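Local coordinates for protein pullulanase (Bacillus acidopullulyticus, PDB 2WAN) that hydrolyses the alpha-1,6-glucosidic linkages of pullulan and, as is usual for pullulanases, the branch points of starch-derived polysaccharides, as a multidomain bacterial debranching enzyme, at residues 395-400 and 513-518; 437-442 and 505-510; 488-493 and 551-556. One frame throughout, in Å; residues are numbered along the deposited sequence.

Contact 1 (395-400 and 513-518); sequences YARAIS and NYNVPE
Arg397 and Val516 mark the nearest approach of the two backbones, their CA atoms 5.2 Å apart, yet no direct hydrogen bond joins the segments. Residues 513-518 bend through a type I turn from Asn513 to Val516, and two waters bridge it to the other segment. One water donates to Arg397 O and to Asn515 O, at 2.7 Å and 2.6 Å respectively, while a second accepts from Asn515 N at 3.0 Å and stands 2.8 Å from Ala396 O. Val516 carries most of the packing. With CG1 anti to the backbone N (chi1 178°), its other methyl, CG2, comes within 3.4 Å of Ala396 O and also rests against the carbonyl carbon of Arg397. The CG1 methyl makes an apolar contact with Ile399 CG1 at 3.9 Å. The 395-400 loop joins strands 388-391 and 406-407 of the antiparallel sheet of the CBM48 module, and the 513-518 loop leads toward helix 529-543 of the alpha-amylase-type catalytic domain. Arg397 lies alongside Asn515, pointing the same way, with its chain bent at chi2. Its NH1 approaches Asn515 CG at 3.4 Å, the guanidinium and amide planes standing 81° apart. That amide has polar partners of its own, OD1 bonding to Ser606 OG and ND2 to Pro394 O, while Tyr395 OH reaches Asp605, which like Ser606 lies on helix 597-614.

Contact 2 (437-442 and 505-510); sequences EAHVRD and YNWGYD
His439 reaches across to the 505-510 loop and bonds Asn506. CB packs beside Gln489, and CG, anti to the backbone N (chi1 -174°), carries the ring toward the loop. ND1 faces back to its own chain, accepting weak bonds from Arg441 N at 3.1 Å and Asp442 N at 3.4 Å. This makes His439 the N-cap of the short helix 440-444, which follows on strand 435-438, the first strand of the catalytic (beta/alpha)8 barrel. The facing YNWGYD belongs to YNWGYDP, the signature motif of type I pullulanases. CD2 comes to 4.1 Å from Trp507 CD1. At the tip, NE2 donates to Asn506 O at 3.0 Å in a nearly straight bond (164°), with the oxygen close to the imidazole plane and the donor lying above the carbonyl plane. A phenylalanine in place of His439 would probably leave the carbonyl of Asn506 without this donor and the first turn of the helix without its weak side-chain cap. The hydroxyl of Tyr505 sits over one face of the His439 ring, OH 3.7 Å above its centre, while the phenol ring itself is displaced, the planes 21° apart. The same hydroxyl donates to the syn lone pair of Asp442 OD1 at 2.7 Å, the carboxylate nearly coplanar with the phenol. Arg441 CD meets Tyr505 CD2 at 3.8 Å, while the guanidinium forms salt bridges with Asp797 and Asp503.

Contact 3 (488-493 and 551-556); sequences LQPVEE and DVVYNH
Where the neighbouring parallel strands 485-488 and 547-552 of the (beta/alpha)8 barrel reach their C-terminal ends, Asp551 N donates to Leu488 O at 3.0 Å, with an N-H...O angle of 156°. This is the only direct backbone bond between the two segments; beyond it the chains part and water takes over. One water donates to Asp551 O at 2.8 Å and accepts from Glu492 N at 3.0 Å, and another accepts from Val491 N and lies within bonding distance of both Leu488 O and Asp551 O. The Pro490 ring packs against Asp551 and Val553. Its CD lies 3.6 Å from Asp551 OD2, and its CG touches Val553 CG2 at 3.8 Å. The sequence DVVYNH at 551-556 matches the first conserved region of the alpha-amylase family, whose active sites lie at this end of the barrel. The Asp551 carboxylate is held on both oxygens, OD1 by a salt bridge to Arg620 and OD2 by the hydroxyl of Tyr509. Farther along, Glu492 sends its carboxylate toward the opposite segment: CG stands anti to the carbonyl carbon (chi1 -64°), and the chain runs extended from there. A water donates to Glu492 OE1 at 2.8 Å and accepts from Val553 N at 2.9 Å, tying the buried acid to the other backbone. Glu492 OE2 packs on the CG1 methyl of Val552 and comes to 2.8 Å from Tyr554 OH, with the carboxylate and phenol planes 72° apart. Tyr554 OH is hydrogen-bonded to Ser606 OG.

How the contacts relate
All three contacts are buried but lie at different distances from the chain centre. Contact 3, the nearest, ties two adjacent barrel strands; contact 2 joins the residues just after the first strand, with the following helix, to a loop; contact 1, its centre about 21 Å from that of the chain, brings a loop of the CBM48 module against the barrel domain. Their chemistry follows: backbone bonding and ordered water in contact 3, side-chain hydrogen bonds to a carboxylate and a main-chain carbonyl in contact 2, and methyl packing with bridging water in contact 1. Contact 3 connects the others, since Gln489 N probably bonds to Ala438 O and Glu493 N to Val516 O, whereas contacts 1 and 2 merely adjoin in sequence.

Contact 1 (395-400 and 513-518)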
loop_
_atom_site.group_PDB
_atom_site.type_symbol
_atom_site.label_atom_id
_atom_site.label_comp_id
_atom_site.label_asym_id
_atom_site.label_seq_id
_atom_site.Cartn_x
_atom_site.Cartn_y
_atom_site.Cartn_z
ATOM N N TYR A 395 13.193 -12.662 10.306
ATOM C CA TYR A 395 14.063 -11.542 10.646
ATOM C C TYR A 395 15.521 -11.702 10.187
ATOM O O TYR A 395 16.338 -10.858 10.531
ATOM C CB TYR A 395 14.024 -11.276 12.166
ATOM C CG TYR A 395 12.803 -10.518 12.638
ATOM C CD1 TYR A 395 11.562 -11.160 12.767
ATOM C CD2 TYR A 395 12.880 -9.148 12.946
ATOM C CE1 TYR A 395 10.420 -10.470 13.208
ATOM C CE2 TYR A 395 11.743 -8.438 13.386
ATOM C CZ TYR A 395 10.518 -9.119 13.519
ATOM O OH TYR A 395 9.390 -8.441 13.914
ATOM N N ALA A 396 15.854 -12.765 9.441
ATOM C CA ALA A 396 17.227 -12.960 8.963
ATOM C C ALA A 396 17.670 -11.755 8.129
ATOM O O ALA A 396 16.871 -11.218 7.344
ATOM C CB ALA A 396 17.330 -14.243 8.098
ATOM N N ARG A 397 18.952 -11.383 8.267
ATOM C CA ARG A 397 19.529 -10.258 7.539
ATOM C C ARG A 397 20.373 -10.674 6.343
ATOM O O ARG A 397 20.792 -9.815 5.562
ATOM C CB ARG A 397 20.403 -9.387 8.451
ATOM C CG ARG A 397 19.786 -8.990 9.788
ATOM C CD ARG A 397 18.338 -8.481 9.669
ATOM N NE ARG A 397 17.967 -7.741 10.883
ATOM C CZ ARG A 397 16.741 -7.298 11.146
ATOM N NH1 ARG A 397 15.742 -7.535 10.306
ATOM N NH2 ARG A 397 16.509 -6.604 12.253
ATOM N N ALA A 398 20.665 -11.972 6.239
ATOM C CA ALA A 398 21.432 -12.562 5.138
ATOM C C ALA A 398 20.999 -14.038 5.024
ATOM O O ALA A 398 20.326 -14.561 5.934
ATOM C CB ALA A 398 22.929 -12.445 5.408
ATOM N N ILE A 399 21.338 -14.663 3.901
ATOM C CA ILE A 399 20.859 -16.011 3.563
ATOM C C ILE A 399 21.904 -16.854 2.821
ATOM O O ILE A 399 22.883 -16.332 2.285
ATOM C CB ILE A 399 19.586 -15.948 2.664
ATOM C CG1 ILE A 399 19.826 -15.007 1.466
ATOM C CG2 ILE A 399 18.342 -15.566 3.478
ATOM C CD1 ILE A 399 18.710 -15.062 0.350
ATOM N N SER A 400 21.683 -18.168 2.778
ATOM C CA SER A 400 22.376 -18.993 1.809
ATOM C C SER A 400 21.803 -18.633 0.441
ATOM O O SER A 400 20.743 -17.984 0.367
ATOM C CB SER A 400 22.111 -20.468 2.101
ATOM O OG SER A 400 20.723 -20.734 2.017
ATOM N N ASN A 513 12.086 -12.825 1.471
ATOM C CA ASN A 513 12.912 -12.471 2.657
ATOM C C ASN A 513 12.990 -10.946 2.777
ATOM O O ASN A 513 13.823 -10.289 2.146
ATOM C CB ASN A 513 14.318 -13.112 2.609
ATOM C CG ASN A 513 14.262 -14.610 2.306
ATOM O OD1 ASN A 513 14.102 -15.462 3.207
ATOM N ND2 ASN A 513 14.364 -14.934 1.041
ATOM N N TYR A 514 12.090 -10.388 3.577
ATOM C CA TYR A 514 11.883 -8.934 3.589
ATOM C C TYR A 514 13.081 -8.103 4.031
ATOM O O TYR A 514 13.169 -6.920 3.684
ATOM C CB TYR A 514 10.675 -8.565 4.446
ATOM C CG TYR A 514 9.333 -8.899 3.817
ATOM C CD1 TYR A 514 8.765 -8.062 2.846
ATOM C CD2 TYR A 514 8.630 -10.035 4.210
ATOM C CE1 TYR A 514 7.534 -8.352 2.279
ATOM C CE2 TYR A 514 7.392 -10.341 3.636
ATOM C CZ TYR A 514 6.858 -9.480 2.670
ATOM O OH TYR A 514 5.639 -9.753 2.093
ATOM N N ASN A 515 13.989 -8.701 4.802
ATOM C CA ASN A 515 15.088 -7.940 5.404
ATOM C C ASN A 515 16.454 -8.247 4.804
ATOM O O ASN A 515 17.497 -7.974 5.414
ATOM C CB ASN A 515 15.064 -8.168 6.914
ATOM C CG ASN A 515 13.756 -7.731 7.493
ATOM O OD1 ASN A 515 13.396 -6.555 7.368
ATOM N ND2 ASN A 515 13.001 -8.666 8.061
ATOM N N VAL A 516 16.422 -8.791 3.589
ATOM C CA VAL A 516 17.621 -9.205 2.843
ATOM C C VAL A 516 17.587 -8.541 1.456
ATOM O O VAL A 516 16.544 -8.547 0.814
ATOM C CB VAL A 516 17.666 -10.755 2.639
ATOM C CG1 VAL A 516 18.887 -11.191 1.818
ATOM C CG2 VAL A 516 17.603 -11.512 4.008
ATOM N N PRO A 517 18.727 -7.972 0.991
ATOM C CA PRO A 517 18.794 -7.436 -0.369
ATOM C C PRO A 517 18.707 -8.534 -1.418
ATOM O O PRO A 517 19.269 -9.623 -1.230
ATOM C CB PRO A 517 20.195 -6.799 -0.426
ATOM C CG PRO A 517 20.533 -6.510 1.005
ATOM C CD PRO A 517 19.986 -7.716 1.724
ATOM N N GLU A 518 18.008 -8.250 -2.516
ATOM C CA GLU A 518 17.946 -9.194 -3.633
ATOM C C GLU A 518 19.337 -9.609 -4.139
ATOM O O GLU A 518 20.162 -8.758 -4.492
ATOM C CB GLU A 518 17.107 -8.618 -4.776
ATOM C CG GLU A 518 17.117 -9.512 -6.035
ATOM C CD GLU A 518 16.572 -10.911 -5.792
ATOM O OE1 GLU A 518 15.668 -11.069 -4.945
ATOM O OE2 GLU A 518 17.030 -11.885 -6.480
HETATM O O HOH W 1 14.446 -11.460 5.886
HETATM O O HOH W 2 19.974 -7.272 5.479
#

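Contact 2 (437-442 and 505-510)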
loop_
_atom_site.group_PDB
_atom_site.type_symbol
_atom_site.label_atom_id
_atom_site.label_comp_id
_atom_site.label_asym_id
_atom_site.label_seq_id
_atom_site.Cartn_x
_atom_site.Cartn_y
_atom_site.Cartn_z
ATOM N N GLU A 437 11.565 6.763 -10.903
ATOM C CA GLU A 437 11.430 5.305 -10.701
ATOM C C GLU A 437 12.391 4.510 -11.590
ATOM O O GLU A 437 12.447 4.726 -12.803
ATOM C CB GLU A 437 9.992 4.848 -10.974
ATOM C CG GLU A 437 9.742 3.356 -10.636
ATOM C CD GLU A 437 8.295 2.931 -10.954
ATOM O OE1 GLU A 437 7.730 3.383 -11.975
ATOM O OE2 GLU A 437 7.737 2.126 -10.198
ATOM N N ALA A 438 13.154 3.595 -11.000
ATOM C CA ALA A 438 14.107 2.792 -11.778
ATOM C C ALA A 438 14.242 1.378 -11.216
ATOM O O ALA A 438 14.271 1.189 -10.005
ATOM C CB ALA A 438 15.495 3.481 -11.800
ATOM N N HIS A 439 14.326 0.399 -12.115
ATOM C CA HIS A 439 14.650 -0.995 -11.776
ATOM C C HIS A 439 16.162 -1.198 -11.864
ATOM O O HIS A 439 16.788 -0.721 -12.813
ATOM C CB HIS A 439 13.908 -1.873 -12.790
ATOM C CG HIS A 439 13.988 -3.347 -12.535
ATOM N ND1 HIS A 439 15.083 -4.113 -12.898
ATOM C CD2 HIS A 439 13.077 -4.208 -12.030
ATOM C CE1 HIS A 439 14.849 -5.377 -12.590
ATOM N NE2 HIS A 439 13.637 -5.463 -12.072
ATOM N N VAL A 440 16.760 -1.868 -10.871
ATOM C CA VAL A 440 18.232 -2.017 -10.848
ATOM C C VAL A 440 18.790 -2.697 -12.107
ATOM O O VAL A 440 19.864 -2.294 -12.607
ATOM C CB VAL A 440 18.702 -2.768 -9.571
ATOM C CG1 VAL A 440 20.212 -3.005 -9.591
ATOM C CG2 VAL A 440 18.318 -1.953 -8.299
ATOM N N ARG A 441 18.103 -3.725 -12.619
ATOM C CA ARG A 441 18.597 -4.369 -13.832
ATOM C C ARG A 441 18.405 -3.436 -15.047
ATOM O O ARG A 441 19.360 -3.179 -15.797
ATOM C CB ARG A 441 17.911 -5.703 -14.072
ATOM C CG ARG A 441 18.509 -6.460 -15.260
ATOM C CD ARG A 441 17.915 -7.859 -15.425
ATOM N NE ARG A 441 18.451 -8.517 -16.626
ATOM C CZ ARG A 441 19.595 -9.207 -16.683
ATOM N NH1 ARG A 441 20.366 -9.365 -15.597
ATOM N NH2 ARG A 441 19.978 -9.751 -17.844
ATOM N N ASP A 442 17.202 -2.883 -15.209
ATOM C CA ASP A 442 16.924 -2.042 -16.402
ATOM C C ASP A 442 17.933 -0.919 -16.558
ATOM O O ASP A 442 18.339 -0.566 -17.678
ATOM C CB ASP A 442 15.567 -1.338 -16.323
ATOM C CG ASP A 442 14.390 -2.268 -16.269
ATOM O OD1 ASP A 442 14.541 -3.496 -16.365
ATOM O OD2 ASP A 442 13.267 -1.735 -16.127
ATOM N N TYR A 505 14.677 -12.348 -15.699
ATOM C CA TYR A 505 14.101 -11.028 -15.473
ATOM C C TYR A 505 12.861 -11.063 -14.587
ATOM O O TYR A 505 11.917 -11.769 -14.893
ATOM C CB TYR A 505 13.723 -10.377 -16.821
ATOM C CG TYR A 505 13.343 -8.936 -16.583
ATOM C CD1 TYR A 505 12.026 -8.570 -16.254
ATOM C CD2 TYR A 505 14.326 -7.951 -16.589
ATOM C CE1 TYR A 505 11.699 -7.244 -15.972
ATOM C CE2 TYR A 505 14.016 -6.620 -16.300
ATOM C CZ TYR A 505 12.718 -6.276 -16.000
ATOM O OH TYR A 505 12.426 -4.960 -15.724
ATOM N N ASN A 506 12.813 -10.245 -13.533
ATOM C CA ASN A 506 11.544 -10.018 -12.846
ATOM C C ASN A 506 11.504 -8.655 -12.150
ATOM O O ASN A 506 12.522 -8.187 -11.626
ATOM C CB ASN A 506 11.248 -11.131 -11.821
ATOM C CG ASN A 506 9.762 -11.261 -11.491
ATOM O OD1 ASN A 506 9.197 -10.480 -10.705
ATOM N ND2 ASN A 506 9.124 -12.281 -12.076
ATOM N N TRP A 507 10.329 -8.035 -12.112
ATOM C CA TRP A 507 10.154 -6.805 -11.322
ATOM C C TRP A 507 10.390 -6.999 -9.824
ATOM O O TRP A 507 10.863 -6.076 -9.161
ATOM C CB TRP A 507 8.760 -6.201 -11.478
ATOM C CG TRP A 507 8.507 -5.474 -12.759
ATOM C CD1 TRP A 507 9.438 -5.033 -13.664
ATOM C CD2 TRP A 507 7.233 -5.067 -13.255
ATOM N NE1 TRP A 507 8.812 -4.403 -14.709
ATOM C CE2 TRP A 507 7.459 -4.395 -14.477
ATOM C CE3 TRP A 507 5.913 -5.217 -12.793
ATOM C CZ2 TRP A 507 6.411 -3.888 -15.261
ATOM C CZ3 TRP A 507 4.865 -4.699 -13.570
ATOM C CH2 TRP A 507 5.126 -4.046 -14.791
ATOM N N GLY A 508 10.008 -8.162 -9.293
ATOM C CA GLY A 508 10.226 -8.467 -7.882
ATOM C C GLY A 508 9.058 -8.281 -6.933
ATOM O O GLY A 508 9.268 -8.073 -5.721
ATOM N N TYR A 509 7.825 -8.355 -7.443
ATOM C CA TYR A 509 6.647 -8.163 -6.567
ATOM C C TYR A 509 6.204 -9.452 -5.860
ATOM O O TYR A 509 5.063 -9.547 -5.422
ATOM C CB TYR A 509 5.473 -7.453 -7.295
ATOM C CG TYR A 509 5.893 -6.054 -7.676
ATOM C CD1 TYR A 509 5.905 -5.038 -6.714
ATOM C CD2 TYR A 509 6.331 -5.760 -8.969
ATOM C CE1 TYR A 509 6.345 -3.766 -7.022
ATOM C CE2 TYR A 509 6.759 -4.498 -9.295
ATOM C CZ TYR A 509 6.763 -3.504 -8.319
ATOM O OH TYR A 509 7.238 -2.247 -8.640
ATOM N N ASP A 510 7.125 -10.411 -5.740
ATOM C CA ASP A 510 6.872 -11.678 -5.014
ATOM C C ASP A 510 7.865 -11.868 -3.839
ATOM O O ASP A 510 8.714 -12.774 -3.859
ATOM C CB ASP A 510 6.859 -12.874 -5.983
ATOM C CG ASP A 510 8.178 -13.081 -6.709
ATOM O OD1 ASP A 510 8.832 -12.100 -7.126
ATOM O OD2 ASP A 510 8.549 -14.259 -6.890
#

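Contact 3 (488-493 and 551-556)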
loop_
_atom_site.group_PDB
_atom_site.type_symbol
_atom_site.label_atom_id
_atom_site.label_comp_id
_atom_site.label_asym_id
_atom_site.label_seq_id
_atom_site.Cartn_x
_atom_site.Cartn_y
_atom_site.Cartn_z
ATOM N N LEU A 488 13.655 2.897 -6.159
ATOM C CA LEU A 488 14.080 1.601 -6.707
ATOM C C LEU A 488 12.938 0.600 -6.709
ATOM O O LEU A 488 12.274 0.434 -5.682
ATOM C CB LEU A 488 15.228 1.017 -5.864
ATOM C CG LEU A 488 16.552 1.774 -5.823
ATOM C CD1 LEU A 488 17.465 1.085 -4.807
ATOM C CD2 LEU A 488 17.190 1.815 -7.199
ATOM N N GLN A 489 12.722 -0.084 -7.839
ATOM C CA GLN A 489 11.790 -1.228 -7.863
ATOM C C GLN A 489 12.331 -2.278 -6.875
ATOM O O GLN A 489 13.489 -2.188 -6.454
ATOM C CB GLN A 489 11.594 -1.772 -9.278
ATOM C CG GLN A 489 10.732 -0.847 -10.136
ATOM C CD GLN A 489 10.176 -1.559 -11.361
ATOM O OE1 GLN A 489 10.670 -1.368 -12.459
ATOM N NE2 GLN A 489 9.159 -2.402 -11.161
ATOM N N PRO A 490 11.495 -3.229 -6.440
ATOM C CA PRO A 490 11.842 -4.030 -5.244
ATOM C C PRO A 490 13.256 -4.621 -5.163
ATOM O O PRO A 490 13.687 -5.398 -6.037
ATOM C CB PRO A 490 10.783 -5.121 -5.259
ATOM C CG PRO A 490 9.561 -4.343 -5.733
ATOM C CD PRO A 490 10.105 -3.489 -6.880
ATOM N N VAL A 491 13.960 -4.231 -4.109
ATOM C CA VAL A 491 15.269 -4.832 -3.780
ATOM C C VAL A 491 15.237 -5.703 -2.504
ATOM O O VAL A 491 16.272 -6.207 -2.075
ATOM C CB VAL A 491 16.405 -3.781 -3.723
ATOM C CG1 VAL A 491 16.538 -3.043 -5.079
ATOM C CG2 VAL A 491 16.215 -2.797 -2.535
ATOM N N GLU A 492 14.072 -5.860 -1.876
ATOM C CA GLU A 492 13.940 -6.890 -0.824
ATOM C C GLU A 492 13.785 -8.242 -1.512
ATOM O O GLU A 492 12.957 -8.395 -2.423
ATOM C CB GLU A 492 12.752 -6.625 0.094
ATOM C CG GLU A 492 12.900 -5.326 0.877
ATOM C CD GLU A 492 11.700 -4.974 1.732
ATOM O OE1 GLU A 492 10.601 -5.552 1.534
ATOM O OE2 GLU A 492 11.869 -4.080 2.600
ATOM N N GLU A 493 14.596 -9.210 -1.070
ATOM C CA GLU A 493 14.661 -10.559 -1.642
ATOM C C GLU A 493 13.307 -11.154 -2.037
ATOM O O GLU A 493 12.399 -11.293 -1.206
ATOM C CB GLU A 493 15.338 -11.517 -0.646
ATOM C CG GLU A 493 15.539 -12.935 -1.192
ATOM C CD GLU A 493 16.728 -13.083 -2.121
ATOM O OE1 GLU A 493 17.474 -12.108 -2.332
ATOM O OE2 GLU A 493 16.901 -14.191 -2.682
ATOM N N ASP A 551 10.727 0.817 -3.165
ATOM C CA ASP A 551 9.440 0.119 -3.432
ATOM C C ASP A 551 9.419 -1.133 -2.544
ATOM O O ASP A 551 10.334 -1.954 -2.614
ATOM C CB ASP A 551 9.402 -0.260 -4.914
ATOM C CG ASP A 551 8.046 -0.750 -5.384
ATOM O OD1 ASP A 551 7.212 -1.191 -4.567
ATOM O OD2 ASP A 551 7.812 -0.676 -6.611
ATOM N N VAL A 552 8.411 -1.252 -1.684
ATOM C CA VAL A 552 8.304 -2.401 -0.756
ATOM C C VAL A 552 6.927 -3.055 -0.841
ATOM O O VAL A 552 5.910 -2.374 -1.048
ATOM C CB VAL A 552 8.636 -1.987 0.718
ATOM C CG1 VAL A 552 10.146 -1.644 0.861
ATOM C CG2 VAL A 552 7.781 -0.783 1.141
ATOM N N VAL A 553 6.906 -4.375 -0.679
ATOM C CA VAL A 553 5.733 -5.193 -0.960
ATOM C C VAL A 553 5.328 -5.984 0.296
ATOM O O VAL A 553 5.262 -7.222 0.270
ATOM C CB VAL A 553 6.004 -6.141 -2.165
ATOM C CG1 VAL A 553 4.711 -6.779 -2.706
ATOM C CG2 VAL A 553 6.768 -5.386 -3.308
ATOM N N TYR A 554 5.022 -5.252 1.369
ATOM C CA TYR A 554 4.521 -5.842 2.623
ATOM C C TYR A 554 3.097 -6.364 2.524
ATOM O O TYR A 554 2.645 -7.051 3.433
ATOM C CB TYR A 554 4.655 -4.871 3.821
ATOM C CG TYR A 554 6.102 -4.538 4.101
ATOM C CD1 TYR A 554 6.957 -5.497 4.667
ATOM C CD2 TYR A 554 6.636 -3.296 3.751
ATOM C CE1 TYR A 554 8.328 -5.219 4.887
ATOM C CE2 TYR A 554 8.001 -3.004 3.979
ATOM C CZ TYR A 554 8.834 -3.975 4.541
ATOM O OH TYR A 554 10.165 -3.676 4.733
ATOM N N ASN A 555 2.388 -6.066 1.436
ATOM C CA ASN A 555 0.961 -6.406 1.370
ATOM C C ASN A 555 0.652 -7.885 1.075
ATOM O O ASN A 555 -0.486 -8.308 1.268
ATOM C CB ASN A 555 0.235 -5.509 0.354
ATOM C CG ASN A 555 0.655 -5.800 -1.076
ATOM O OD1 ASN A 555 0.254 -6.813 -1.645
ATOM N ND2 ASN A 555 1.472 -4.923 -1.660
ATOM N N HIS A 556 1.644 -8.641 0.580
ATOM C CA HIS A 556 1.495 -10.081 0.288
ATOM C C HIS A 556 2.870 -10.754 0.161
ATOM O O HIS A 556 3.867 -10.076 -0.064
ATOM C CB HIS A 556 0.696 -10.320 -1.016
ATOM C CG HIS A 556 1.464 -10.013 -2.268
ATOM N ND1 HIS A 556 2.077 -10.989 -3.027
ATOM C CD2 HIS A 556 1.711 -8.837 -2.898
ATOM C CE1 HIS A 556 2.672 -10.424 -4.067
ATOM N NE2 HIS A 556 2.461 -9.120 -4.013
HETATM O O HOH W 3 13.131 -1.453 -3.333
HETATM O O HOH W 4 11.467 -4.370 -1.928
HETATM O O HOH W 5 9.226 -6.056 -0.828
#